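Local structure of glutathione s-transferase III (Zea mays, 1AW9) at residues His104-Asn109 against Lys141-Tyr146; Phe115-Arg120 against Thr178-Leu183; Lys4-Pro9 against Val31-Thr36; Met8-Asn13 against Ala208-Pro213; Leu85-Ala90 against Glu160-Asp165. The protein probably conjugates reduced glutathione to hydrophobic electrophiles, certain herbicides among them, as a phi-class glutathione transferase. All coordinates share one frame; numbering follows the deposited sequence.

Interaction 3 lies in the thioredoxin-like N-terminal domain. Interactions 1 and 2 lie in the helical C-terminal domain and share helix 92-122. Their centres are 15 Å apart, and Leu143 CD1 touches Leu183 O at 3.9 Å. Interaction 4 packs the tail after helix 201-209 on the loop after strand 3-6, and shares Met8 and Pro9 with interaction 3. It holds Ser11, Pro12 and Asn13, which probably bind glutathione. Asn13 ND2 reaches Tyr107 OH of interaction 1 at 3.1 Å, a probable hydrogen bond between the domains. Interaction 5 touches no other: interaction 1 is about 7 Å away at the nearest atoms. Its Leu163 side chain lies about 10 Å from that of Ser67, a probable glutathione residue.

Interaction 1. Residues His104-Asn109 against Lys141-Tyr146; sequences HHFYPN and KVLDVY
His105 lies against Val142. Its carbonyl O is 3.7 Å from Val142 CG2, and its CB rests on both methyls of the valine. Val142 CG1 stands anti to its own backbone N (chi1 167°), which turns both branches toward this histidine. The imidazole meets Val142 CG2 obliquely, and a bound cadmium ion lies about 3 Å from the His105 side chain. His105 NE2 bonds to Gln53 of the second subunit, and the ring stacks on Phe51 of that subunit.

Phe106 comes next and reaches both Leu143 and Tyr146. Leu143 CD2 approaches the ring at its edge, 4.3 Å from Phe106 CD1. Phe106 CB is 3.4 Å from Tyr146 OH, and the two aromatic side chains cross at about a right angle. The Tyr146 hydroxyl is satisfied by a hydrogen bond with His168 NE2.

Asn109 ends the walk. Its ND2 lies 4.3 Å from Val142 CG2 and gives a 2.8 Å bond to His105 O, nearly straight at 160° and in the amide plane. OD1 bonds with His135 ND1, so the amide is held at both ends. The bond to His105 O bridges the helix kink at residues 108 and 109.

The segments belong to helices 92-122 and 129-152 of the C-terminal domain. Their local axes come within 10.0 Å and run roughly antiparallel at 139°. Helix 169-176 adds Tyr171 and Leu172 against Phe106.

Interaction 2. Residues Phe115-Arg120 against Thr178-Leu183; sequences FQLLVR and TPKAGL
Leu117 and Thr178 form the centre of an apolar contact. Leu117 CD1 lies 3.8 Å from Thr178 CB, and the two side chains cross at about a right angle. The same methyl is 3.7 Å from Lys180 CG and 4.2 Å from Pro179 CD, so one branch touches three residues. Leu118 adds a second point, with its CG 4.0 Å from Thr178 CG2.

No hydrogen bond crosses the contact; polar bonds brace each segment. Thr178 OG1 sits between its backbone N and carbonyl carbon (chi1 72°), where it accepts from Lys180 N at 2.9 Å. This is an ST turn, laid over a type I turn from Thr178 to Ala181. The hydroxyl also bonds with Leu175 O. A valine in place of Thr178 would probably leave Lys180 N and Leu175 O without this partner, and the turn less firmly fixed. Arg120 NH1 meets a lone pair of Gln116 OE1 in the carbonyl plane, at 3.1 Å; this oxygen also bonds with Asp128 N.

The contact joins helix 92-122 to the turn that leads into helix 182-185. Helix 129-152 borders it, with Val132 touching Gln116 and Lys180. Thr36 of the third subunit packs on Leu118.

Interaction 3. Residues Lys4-Pro9 against Val31-Thr36; sequences KLYGMP and VPVDLT
Val31 is held by two backbone bonds to strand 3-6 and the residue that follows it. Its N donates to Leu5 O at 2.6 Å, and its O accepts from Gly7 N at 2.7 Å. These bonds flank the parallel bridge between Tyr6 and Val31. The Gly7 donor stands above the carbonyl plane of Val31. At the backbone angles of Gly7 a side chain would press on the preceding carbonyl. The Val31 oxygen also takes a CA-H...O contact from Tyr6 CA, at 3.1 Å. Pro32 CA makes a similar contact with Gly7 O.

Tyr6 and Val31 lie side by side and point the same way. Val31 CG2 lies over one ring face, offset toward the rim, while Val33 CG1 comes to the ring edge, 3.3 Å from Tyr6 CD1. The Lys4 chain bends at chi3 (76°), which lets Lys4 NZ donate to Tyr6 OH at 3.1 Å and sets CE tightly on Val31 CG2. Farther out, Pro9 CD meets Pro32 CG at 4.0 Å.

Strands 3-6 and 28-31, joined by helix 12-23, form a beta-alpha-beta unit of the thioredoxin-like fold. Backbone pairing thus fixes the parallel register, while apolar side chains pack on the Tyr6 and Val31 face.

Interaction 4. Residues Met8-Asn13 against Ala208-Pro213; sequences MPLSPN and AAIPLP
Pro9 and Ile210 bring the two backbones nearest, with 5.9 Å between their CA atoms, where a type I turn from Met8 to Ser11 faces an inverse gamma turn centred on Pro211.

No hydrogen bond crosses the contact, and the side chains meet carbon to carbon. The rings of Pro9 and Pro211 cross at about a right angle, with Pro9 CB 3.6 Å from Pro211 CD. Leu10 then runs past Pro211 in the opposite direction. Its CG sits 3.5 Å from Pro211 CG, a tight fit. With chi1 at -76°, Leu10 CG stands beside the backbone N, which carries CD2 to Ile210 and Leu212. CD2 is 3.2 Å from Ile210 CG2, closer than usual for two methyls, and 3.5 Å from Leu212 CD1. The Leu10 tip is thus packed against three consecutive residues of the tail.

The loop holds a likely glutathione site. Ser11, Pro12 and Asn13 are expected to bind the tripeptide, as in a close relative. Ser11 is the N-cap of helix 12-23. Its OG accepts weakly from Asn13 N at 3.3 Å and also bonds with Val14 N.

Ile210 to Pro213 follow helix 201-209, so the contact lays the end of the chain over the loop between strand 3-6 and helix 12-23. Tyr174 of helix 169-176 touches both segments, at Pro12 and at Ile210. Asn13 ND2 bonds with Tyr107 OH on helix 92-122 and with Leu123 O of the third subunit.

Interaction 5. Residues Leu85-Ala90 against Glu160-Asp165; sequences LLPATA and EFTLAD
The capping box that starts helix 163-166 meets the loop of residues 85-90 through Leu85 and Leu163. Leu163 N donates to a lone pair of Leu85 O, in the carbonyl plane, at 2.9 Å. The box itself is made by Thr162 and Asp165. Thr162 N donates to Asp165 OD1 at 3.0 Å, almost straight at 177°, and Thr162 OG1 takes a weak bond from Ala164 N. Such a box at the start of this helix is a known feature of the glutathione transferase fold. Asp165 OD2 bonds with Trp193 NE1 and Leu156 N, which helps to position the carboxylate.

Carbon packing surrounds these bonds. Leu85 and Phe161 lie side by side, with Leu85 CD2 3.7 Å from Phe161 CE1. Leu86 CD2 reaches Leu163 CD2 at 4.2 Å. Thr162 OG1 turns to the helix start (chi1 62°), which leaves CG2 to face the loop, tightly at Pro87 CD (3.4 Å) and also at Ala90 CB (3.7 Å).

At the outer end, Glu160 bends at chi2 (-107°) and slides past Pro87. Its OE2 takes a weak bond from Thr89 OG1 at 3.1 Å. Were Glu160 an alanine, the Thr89 hydroxyl would probably lose this acceptor and the Pro87 ring its neighbour.

The contact joins the loop between helices 67-77 and 92-122 to the start of helix 163-166. Val20 of helix 12-23 touches Leu85 and Leu163, and Leu95 of helix 92-122 touches Leu86 and Thr162.

Interaction 1. Residues His104-Asn109 against Lys141-Tyr146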
# COMPACT_ATOMS: atom_id res chain seq x y z
N HIS A 104 -11.28 9.75 16.06
CA HIS A 104 -11.05 9.81 14.63
C HIS A 104 -9.87 10.56 14.10
O HIS A 104 -9.54 10.40 12.92
CB HIS A 104 -12.29 10.32 13.95
CG HIS A 104 -13.47 9.45 14.21
ND1 HIS A 104 -13.40 8.08 14.07
CD2 HIS A 104 -14.68 9.73 14.74
CE1 HIS A 104 -14.53 7.54 14.51
NE2 HIS A 104 -15.32 8.52 14.92
N HIS A 105 -9.24 11.39 14.90
CA HIS A 105 -8.09 12.14 14.42
C HIS A 105 -6.82 11.94 15.15
O HIS A 105 -5.75 11.91 14.55
CB HIS A 105 -8.40 13.62 14.41
CG HIS A 105 -9.41 13.96 13.41
ND1 HIS A 105 -10.75 14.03 13.72
CD2 HIS A 105 -9.31 14.13 12.07
CE1 HIS A 105 -11.43 14.23 12.61
NE2 HIS A 105 -10.58 14.29 11.60
N PHE A 106 -6.91 11.82 16.45
CA PHE A 106 -5.73 11.64 17.26
C PHE A 106 -5.34 10.17 17.28
O PHE A 106 -4.25 9.79 16.83
CB PHE A 106 -5.98 12.20 18.68
CG PHE A 106 -4.83 12.02 19.62
CD1 PHE A 106 -3.77 12.93 19.65
CD2 PHE A 106 -4.75 10.90 20.44
CE1 PHE A 106 -2.65 12.72 20.46
CE2 PHE A 106 -3.63 10.68 21.27
CZ PHE A 106 -2.58 11.60 21.27
N TYR A 107 -6.26 9.34 17.72
CA TYR A 107 -5.94 7.92 17.82
C TYR A 107 -5.38 7.26 16.55
O TYR A 107 -4.26 6.74 16.57
CB TYR A 107 -7.14 7.11 18.36
CG TYR A 107 -6.83 5.63 18.50
CD1 TYR A 107 -5.93 5.19 19.46
CD2 TYR A 107 -7.36 4.71 17.62
CE1 TYR A 107 -5.55 3.86 19.54
CE2 TYR A 107 -6.99 3.34 17.69
CZ TYR A 107 -6.07 2.92 18.66
OH TYR A 107 -5.63 1.59 18.77
N PRO A 108 -6.10 7.37 15.42
CA PRO A 108 -5.61 6.75 14.19
C PRO A 108 -4.23 7.19 13.73
O PRO A 108 -3.63 6.55 12.89
CB PRO A 108 -6.69 7.08 13.17
CG PRO A 108 -7.91 7.36 14.03
CD PRO A 108 -7.30 8.18 15.12
N ASN A 109 -3.76 8.32 14.22
CA ASN A 109 -2.44 8.79 13.84
C ASN A 109 -1.42 8.52 14.92
O ASN A 109 -0.26 8.22 14.61
CB ASN A 109 -2.51 10.27 13.47
CG ASN A 109 -3.25 10.48 12.19
OD1 ASN A 109 -2.83 9.98 11.15
ND2 ASN A 109 -4.39 11.17 12.24
N LYS A 141 -0.69 18.07 11.81
CA LYS A 141 -1.82 18.93 11.41
C LYS A 141 -2.93 18.87 12.46
O LYS A 141 -3.59 19.87 12.74
CB LYS A 141 -2.41 18.50 10.08
CG LYS A 141 -1.41 18.22 9.01
CD LYS A 141 -0.70 19.47 8.59
CE LYS A 141 0.56 19.12 7.80
NZ LYS A 141 1.59 18.47 8.68
N VAL A 142 -3.20 17.67 12.96
CA VAL A 142 -4.21 17.47 13.98
C VAL A 142 -3.82 18.26 15.25
O VAL A 142 -4.65 18.99 15.79
CB VAL A 142 -4.42 15.94 14.29
CG1 VAL A 142 -5.23 15.71 15.59
CG2 VAL A 142 -5.15 15.31 13.15
N LEU A 143 -2.56 18.17 15.68
CA LEU A 143 -2.11 18.89 16.88
C LEU A 143 -2.04 20.43 16.72
O LEU A 143 -2.02 21.15 17.71
CB LEU A 143 -0.82 18.28 17.43
CG LEU A 143 -0.92 16.86 18.04
CD1 LEU A 143 0.43 16.33 18.51
CD2 LEU A 143 -1.86 16.80 19.17
N ASP A 144 -2.07 20.93 15.48
CA ASP A 144 -2.09 22.37 15.22
C ASP A 144 -3.48 22.87 15.57
O ASP A 144 -3.65 24.02 15.94
CB ASP A 144 -1.83 22.69 13.76
CG ASP A 144 -0.37 22.61 13.41
OD1 ASP A 144 0.50 22.63 14.30
OD2 ASP A 144 -0.08 22.48 12.22
N VAL A 145 -4.48 22.02 15.37
CA VAL A 145 -5.85 22.37 15.71
C VAL A 145 -6.05 22.30 17.23
O VAL A 145 -6.80 23.08 17.79
CB VAL A 145 -6.89 21.51 14.95
CG1 VAL A 145 -8.30 21.86 15.45
CG2 VAL A 145 -6.77 21.75 13.42
N TYR A 146 -5.40 21.35 17.90
CA TYR A 146 -5.47 21.23 19.34
C TYR A 146 -4.81 22.48 19.93
O TYR A 146 -5.27 23.04 20.91
CB TYR A 146 -4.69 19.99 19.83
CG TYR A 146 -5.44 18.68 19.84
CD1 TYR A 146 -5.99 18.16 18.66
CD2 TYR A 146 -5.57 17.93 21.01
CE1 TYR A 146 -6.65 16.92 18.65
CE2 TYR A 146 -6.24 16.70 21.01
CZ TYR A 146 -6.77 16.21 19.82
OH TYR A 146 -7.50 15.05 19.85

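Interaction 2. Residues Phe115-Arg120 against Thr178-Leu183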
# COMPACT_ATOMS: atom_id res chain seq x y z
N PHE A 115 3.22 2.12 17.40
CA PHE A 115 3.45 0.79 16.90
C PHE A 115 4.77 0.61 16.13
O PHE A 115 5.48 -0.38 16.32
CB PHE A 115 2.33 0.33 16.01
CG PHE A 115 2.66 -0.92 15.33
CD1 PHE A 115 2.79 -2.09 16.07
CD2 PHE A 115 3.03 -0.91 13.98
CE1 PHE A 115 3.28 -3.24 15.49
CE2 PHE A 115 3.52 -2.06 13.40
CZ PHE A 115 3.65 -3.23 14.16
N GLN A 116 5.04 1.50 15.19
CA GLN A 116 6.27 1.42 14.41
C GLN A 116 7.54 1.77 15.20
O GLN A 116 8.59 1.16 15.01
CB GLN A 116 6.18 2.35 13.20
CG GLN A 116 5.14 2.00 12.21
CD GLN A 116 5.48 0.76 11.48
OE1 GLN A 116 6.65 0.44 11.30
NE2 GLN A 116 4.47 0.04 11.06
N LEU A 117 7.45 2.77 16.07
CA LEU A 117 8.62 3.23 16.80
C LEU A 117 8.92 2.54 18.13
O LEU A 117 10.05 2.61 18.60
CB LEU A 117 8.54 4.76 17.01
CG LEU A 117 8.36 5.63 15.76
CD1 LEU A 117 7.93 7.05 16.13
CD2 LEU A 117 9.65 5.64 14.98
N LEU A 118 7.91 1.91 18.74
CA LEU A 118 8.08 1.22 20.03
C LEU A 118 7.92 -0.29 20.01
O LEU A 118 8.77 -1.01 20.53
CB LEU A 118 7.11 1.76 21.06
CG LEU A 118 7.49 3.10 21.66
CD1 LEU A 118 6.43 3.48 22.67
CD2 LEU A 118 8.85 2.99 22.33
N VAL A 119 6.82 -0.76 19.43
CA VAL A 119 6.50 -2.19 19.36
C VAL A 119 7.38 -3.01 18.40
O VAL A 119 7.97 -4.01 18.80
CB VAL A 119 5.03 -2.37 18.96
CG1 VAL A 119 4.66 -3.88 18.92
CG2 VAL A 119 4.13 -1.57 19.92
N ARG A 120 7.44 -2.60 17.14
CA ARG A 120 8.23 -3.30 16.14
C ARG A 120 9.67 -3.56 16.50
O ARG A 120 10.15 -4.65 16.28
CB ARG A 120 8.15 -2.62 14.78
CG ARG A 120 6.78 -2.74 14.21
CD ARG A 120 6.79 -2.48 12.75
NE ARG A 120 7.54 -3.51 12.06
CZ ARG A 120 8.05 -3.36 10.84
NH1 ARG A 120 7.87 -2.22 10.17
NH2 ARG A 120 8.75 -4.35 10.30
N THR A 178 8.85 8.27 22.25
CA THR A 178 9.33 8.03 20.89
C THR A 178 10.08 9.25 20.41
O THR A 178 10.01 10.34 21.01
CB THR A 178 8.17 7.84 19.84
OG1 THR A 178 7.52 9.08 19.60
CG2 THR A 178 7.16 6.86 20.29
N PRO A 179 10.75 9.10 19.28
CA PRO A 179 11.50 10.20 18.67
C PRO A 179 10.50 11.24 18.15
O PRO A 179 10.91 12.22 17.56
CB PRO A 179 12.18 9.53 17.48
CG PRO A 179 12.38 8.11 17.95
CD PRO A 179 11.11 7.80 18.69
N LYS A 180 9.20 10.97 18.22
CA LYS A 180 8.24 11.94 17.74
C LYS A 180 7.62 12.66 18.89
O LYS A 180 6.60 13.31 18.73
CB LYS A 180 7.16 11.28 16.90
CG LYS A 180 7.64 10.73 15.60
CD LYS A 180 8.28 11.81 14.75
CE LYS A 180 8.88 11.25 13.49
NZ LYS A 180 9.40 12.32 12.57
N ALA A 181 8.22 12.57 20.07
CA ALA A 181 7.68 13.28 21.21
C ALA A 181 7.63 14.78 20.89
O ALA A 181 6.78 15.50 21.39
CB ALA A 181 8.53 13.02 22.44
N GLY A 182 8.51 15.25 20.00
CA GLY A 182 8.50 16.66 19.63
C GLY A 182 7.20 17.23 19.09
O GLY A 182 6.98 18.44 19.18
N LEU A 183 6.33 16.41 18.53
CA LEU A 183 5.07 16.89 17.99
C LEU A 183 4.27 17.57 19.09
O LEU A 183 3.58 18.56 18.87
CB LEU A 183 4.27 15.72 17.37
CG LEU A 183 4.92 15.09 16.12
CD1 LEU A 183 4.29 13.75 15.81
CD2 LEU A 183 4.81 16.04 14.94

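Interaction 3. Residues Lys4-Pro9 against Val31-Thr36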
# COMPACT_ATOMS: atom_id res chain seq x y z
N LYS A 4 -12.75 -6.45 36.65
CA LYS A 4 -11.69 -7.24 36.00
C LYS A 4 -11.42 -6.65 34.60
O LYS A 4 -12.33 -6.54 33.78
CB LYS A 4 -12.06 -8.72 35.89
CG LYS A 4 -12.09 -9.46 37.22
CD LYS A 4 -12.12 -10.99 37.03
CE LYS A 4 -10.73 -11.54 36.65
NZ LYS A 4 -10.65 -13.02 36.38
N LEU A 5 -10.19 -6.21 34.40
CA LEU A 5 -9.75 -5.61 33.14
C LEU A 5 -8.87 -6.62 32.46
O LEU A 5 -7.78 -6.90 32.94
CB LEU A 5 -8.95 -4.31 33.38
CG LEU A 5 -8.42 -3.54 32.15
CD1 LEU A 5 -9.56 -3.27 31.18
CD2 LEU A 5 -7.80 -2.23 32.59
N TYR A 6 -9.38 -7.20 31.38
CA TYR A 6 -8.66 -8.20 30.62
C TYR A 6 -7.71 -7.59 29.59
O TYR A 6 -8.12 -6.83 28.72
CB TYR A 6 -9.66 -9.12 29.93
CG TYR A 6 -10.33 -10.09 30.87
CD1 TYR A 6 -9.67 -11.26 31.27
CD2 TYR A 6 -11.60 -9.82 31.41
CE1 TYR A 6 -10.24 -12.14 32.18
CE2 TYR A 6 -12.19 -10.69 32.34
CZ TYR A 6 -11.50 -11.85 32.72
OH TYR A 6 -12.05 -12.71 33.65
N GLY A 7 -6.43 -7.91 29.69
CA GLY A 7 -5.48 -7.40 28.73
C GLY A 7 -4.09 -7.33 29.28
O GLY A 7 -3.84 -7.56 30.45
N MET A 8 -3.16 -7.00 28.40
CA MET A 8 -1.76 -6.86 28.74
C MET A 8 -1.57 -5.50 29.38
O MET A 8 -2.01 -4.49 28.82
CB MET A 8 -0.93 -6.85 27.47
CG MET A 8 -0.11 -8.08 27.17
SD MET A 8 0.92 -7.62 25.76
CE MET A 8 2.65 -7.26 26.57
N PRO A 9 -0.88 -5.43 30.53
CA PRO A 9 -0.67 -4.12 31.17
C PRO A 9 0.15 -3.10 30.35
O PRO A 9 0.14 -1.91 30.65
CB PRO A 9 -0.01 -4.48 32.51
CG PRO A 9 0.50 -5.88 32.32
CD PRO A 9 -0.55 -6.53 31.46
N VAL A 31 -6.23 -8.43 34.31
CA VAL A 31 -6.00 -9.84 34.01
C VAL A 31 -5.47 -10.09 32.60
O VAL A 31 -6.18 -9.83 31.64
CB VAL A 31 -7.30 -10.65 34.07
CG1 VAL A 31 -6.98 -12.15 34.08
CG2 VAL A 31 -8.16 -10.21 35.23
N PRO A 32 -4.22 -10.57 32.46
CA PRO A 32 -3.66 -10.86 31.13
C PRO A 32 -4.31 -12.15 30.62
O PRO A 32 -4.56 -13.05 31.41
CB PRO A 32 -2.17 -11.05 31.42
CG PRO A 32 -1.94 -10.15 32.60
CD PRO A 32 -3.15 -10.47 33.47
N VAL A 33 -4.62 -12.19 29.32
CA VAL A 33 -5.27 -13.35 28.73
C VAL A 33 -4.65 -13.87 27.45
O VAL A 33 -4.02 -13.14 26.70
CB VAL A 33 -6.79 -13.12 28.44
CG1 VAL A 33 -7.60 -13.37 29.70
CG2 VAL A 33 -7.05 -11.71 27.87
N ASP A 34 -4.82 -15.17 27.26
CA ASP A 34 -4.34 -15.86 26.09
C ASP A 34 -5.48 -15.72 25.09
O ASP A 34 -6.56 -16.28 25.30
CB ASP A 34 -4.12 -17.34 26.42
CG ASP A 34 -3.35 -18.08 25.33
OD1 ASP A 34 -3.95 -18.42 24.30
OD2 ASP A 34 -2.14 -18.34 25.54
N LEU A 35 -5.25 -14.92 24.05
CA LEU A 35 -6.25 -14.67 23.01
C LEU A 35 -6.49 -15.89 22.13
O LEU A 35 -7.63 -16.34 21.93
CB LEU A 35 -5.82 -13.49 22.14
CG LEU A 35 -6.63 -12.22 22.33
CD1 LEU A 35 -6.84 -11.96 23.81
CD2 LEU A 35 -5.90 -11.09 21.68
N THR A 36 -5.40 -16.41 21.58
CA THR A 36 -5.43 -17.57 20.71
C THR A 36 -4.13 -18.34 20.90
O THR A 36 -4.04 -19.51 20.53
CB THR A 36 -5.55 -17.15 19.22
OG1 THR A 36 -4.46 -16.28 18.87
CG2 THR A 36 -6.90 -16.43 18.95

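Interaction 4. Residues Met8-Asn13 against Ala208-Pro213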
# COMPACT_ATOMS: atom_id res chain seq x y z
N MET A 8 -3.16 -7.00 28.40
CA MET A 8 -1.76 -6.86 28.74
C MET A 8 -1.57 -5.50 29.38
O MET A 8 -2.01 -4.49 28.82
CB MET A 8 -0.93 -6.85 27.47
CG MET A 8 -0.11 -8.08 27.17
SD MET A 8 0.92 -7.62 25.76
CE MET A 8 2.65 -7.26 26.57
N PRO A 9 -0.88 -5.43 30.53
CA PRO A 9 -0.67 -4.12 31.17
C PRO A 9 0.15 -3.10 30.35
O PRO A 9 0.14 -1.91 30.65
CB PRO A 9 -0.01 -4.48 32.51
CG PRO A 9 0.50 -5.88 32.32
CD PRO A 9 -0.55 -6.53 31.46
N LEU A 10 0.83 -3.55 29.30
CA LEU A 10 1.64 -2.65 28.47
C LEU A 10 0.89 -2.02 27.32
O LEU A 10 1.33 -1.03 26.76
CB LEU A 10 2.87 -3.37 27.94
CG LEU A 10 3.92 -3.52 29.03
CD1 LEU A 10 5.05 -4.41 28.54
CD2 LEU A 10 4.43 -2.15 29.46
N SER A 11 -0.23 -2.63 26.93
CA SER A 11 -1.02 -2.12 25.84
C SER A 11 -1.67 -0.77 26.18
O SER A 11 -2.51 -0.68 27.09
CB SER A 11 -2.06 -3.16 25.49
OG SER A 11 -3.29 -2.54 25.15
N PRO A 12 -1.35 0.28 25.39
CA PRO A 12 -1.92 1.61 25.65
C PRO A 12 -3.45 1.63 25.66
O PRO A 12 -4.07 2.55 26.21
CB PRO A 12 -1.36 2.47 24.51
CG PRO A 12 -0.09 1.80 24.12
CD PRO A 12 -0.47 0.32 24.21
N ASN A 13 -4.07 0.65 25.02
CA ASN A 13 -5.51 0.64 24.97
C ASN A 13 -6.03 0.13 26.31
O ASN A 13 -7.11 0.51 26.73
CB ASN A 13 -6.01 -0.14 23.76
CG ASN A 13 -5.86 0.65 22.44
OD1 ASN A 13 -6.12 1.85 22.41
ND2 ASN A 13 -5.40 -0.01 21.39
N ALA A 208 2.49 4.37 37.22
CA ALA A 208 3.18 3.52 38.18
C ALA A 208 2.95 2.03 37.96
O ALA A 208 3.83 1.20 38.23
CB ALA A 208 2.76 3.89 39.58
N ALA A 209 1.76 1.69 37.47
CA ALA A 209 1.39 0.30 37.21
C ALA A 209 1.91 -0.33 35.89
O ALA A 209 1.91 -1.55 35.76
CB ALA A 209 -0.14 0.14 37.30
N ILE A 210 2.36 0.47 34.93
CA ILE A 210 2.86 -0.08 33.67
C ILE A 210 4.19 -0.78 33.93
O ILE A 210 5.15 -0.15 34.38
CB ILE A 210 3.08 1.01 32.60
CG1 ILE A 210 1.81 1.84 32.39
CG2 ILE A 210 3.47 0.36 31.28
CD1 ILE A 210 2.06 3.12 31.60
N PRO A 211 4.26 -2.09 33.61
CA PRO A 211 5.44 -2.96 33.78
C PRO A 211 6.54 -2.63 32.77
O PRO A 211 6.99 -3.52 32.04
CB PRO A 211 4.87 -4.35 33.52
CG PRO A 211 3.90 -4.08 32.45
CD PRO A 211 3.19 -2.83 32.92
N LEU A 212 6.94 -1.35 32.74
CA LEU A 212 7.96 -0.86 31.81
C LEU A 212 9.34 -1.42 32.13
O LEU A 212 9.81 -1.34 33.27
CB LEU A 212 7.98 0.67 31.74
CG LEU A 212 7.27 1.42 30.59
CD1 LEU A 212 6.75 0.48 29.51
CD2 LEU A 212 6.15 2.29 31.13
N PRO A 213 10.01 -1.98 31.13
CA PRO A 213 11.34 -2.55 31.36
C PRO A 213 12.38 -1.52 31.79
O PRO A 213 12.18 -0.30 31.69
CB PRO A 213 11.68 -3.19 30.02
CG PRO A 213 10.98 -2.27 29.01
CD PRO A 213 9.65 -2.04 29.69

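Interaction 5. Residues Leu85-Ala90 against Glu160-Asp165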
# COMPACT_ATOMS: atom_id res chain seq x y z
N LEU A 85 -15.75 12.85 35.58
CA LEU A 85 -15.22 12.92 34.21
C LEU A 85 -16.26 13.47 33.25
O LEU A 85 -15.96 13.82 32.10
CB LEU A 85 -14.66 11.56 33.76
CG LEU A 85 -13.46 11.03 34.54
CD1 LEU A 85 -13.23 9.61 34.20
CD2 LEU A 85 -12.23 11.84 34.31
N LEU A 86 -17.49 13.59 33.72
CA LEU A 86 -18.54 14.15 32.90
C LEU A 86 -19.24 15.30 33.65
O LEU A 86 -20.42 15.20 34.00
CB LEU A 86 -19.54 13.05 32.50
CG LEU A 86 -19.06 11.93 31.55
CD1 LEU A 86 -20.00 10.74 31.63
CD2 LEU A 86 -18.95 12.42 30.12
N PRO A 87 -18.50 16.41 33.94
CA PRO A 87 -19.04 17.58 34.66
C PRO A 87 -20.16 18.22 33.88
O PRO A 87 -20.07 18.36 32.67
CB PRO A 87 -17.85 18.53 34.69
CG PRO A 87 -16.67 17.63 34.67
CD PRO A 87 -17.09 16.66 33.60
N ALA A 88 -21.22 18.61 34.58
CA ALA A 88 -22.34 19.28 33.92
C ALA A 88 -21.95 20.75 33.70
O ALA A 88 -22.66 21.53 33.04
CB ALA A 88 -23.60 19.17 34.77
N THR A 89 -20.80 21.12 34.25
CA THR A 89 -20.24 22.46 34.10
C THR A 89 -19.45 22.55 32.78
O THR A 89 -19.23 23.66 32.26
CB THR A 89 -19.30 22.81 35.27
OG1 THR A 89 -18.55 21.64 35.64
CG2 THR A 89 -20.11 23.32 36.48
N ALA A 90 -19.01 21.41 32.26
CA ALA A 90 -18.26 21.37 31.00
C ALA A 90 -19.23 21.61 29.86
O ALA A 90 -20.42 21.36 30.01
CB ALA A 90 -17.55 20.02 30.85
N GLU A 160 -12.53 22.55 32.99
CA GLU A 160 -12.22 21.35 33.75
C GLU A 160 -11.81 20.15 32.94
O GLU A 160 -12.15 20.03 31.77
CB GLU A 160 -13.40 20.97 34.64
CG GLU A 160 -14.77 21.13 33.97
CD GLU A 160 -15.54 22.33 34.50
OE1 GLU A 160 -15.30 22.72 35.68
OE2 GLU A 160 -16.38 22.88 33.74
N PHE A 161 -11.08 19.27 33.61
CA PHE A 161 -10.58 18.04 33.06
C PHE A 161 -11.78 17.09 32.96
O PHE A 161 -12.53 16.91 33.93
CB PHE A 161 -9.49 17.50 33.98
CG PHE A 161 -9.00 16.13 33.64
CD1 PHE A 161 -9.64 15.01 34.17
CD2 PHE A 161 -7.86 15.97 32.87
CE1 PHE A 161 -9.13 13.75 33.95
CE2 PHE A 161 -7.33 14.68 32.65
CZ PHE A 161 -7.96 13.58 33.18
N THR A 162 -12.02 16.56 31.76
CA THR A 162 -13.13 15.66 31.55
C THR A 162 -12.64 14.38 30.90
O THR A 162 -11.42 14.16 30.77
CB THR A 162 -14.24 16.30 30.65
OG1 THR A 162 -13.71 16.59 29.35
CG2 THR A 162 -14.78 17.59 31.28
N LEU A 163 -13.59 13.52 30.54
CA LEU A 163 -13.33 12.25 29.89
C LEU A 163 -12.55 12.50 28.59
O LEU A 163 -11.63 11.76 28.24
CB LEU A 163 -14.66 11.56 29.60
CG LEU A 163 -14.63 10.14 29.02
CD1 LEU A 163 -13.97 9.17 30.01
CD2 LEU A 163 -16.05 9.71 28.68
N ALA A 164 -12.92 13.57 27.88
CA ALA A 164 -12.25 13.92 26.63
C ALA A 164 -10.73 13.97 26.80
O ALA A 164 -10.01 13.41 25.97
CB ALA A 164 -12.78 15.25 26.08
N ASP A 165 -10.23 14.56 27.90
CA ASP A 165 -8.77 14.65 28.11
C ASP A 165 -8.15 13.33 28.54
O ASP A 165 -7.07 12.97 28.07
CB ASP A 165 -8.40 15.73 29.14
CG ASP A 165 -9.15 17.03 28.93
OD1 ASP A 165 -10.26 17.14 29.45
OD2 ASP A 165 -8.69 17.95 28.22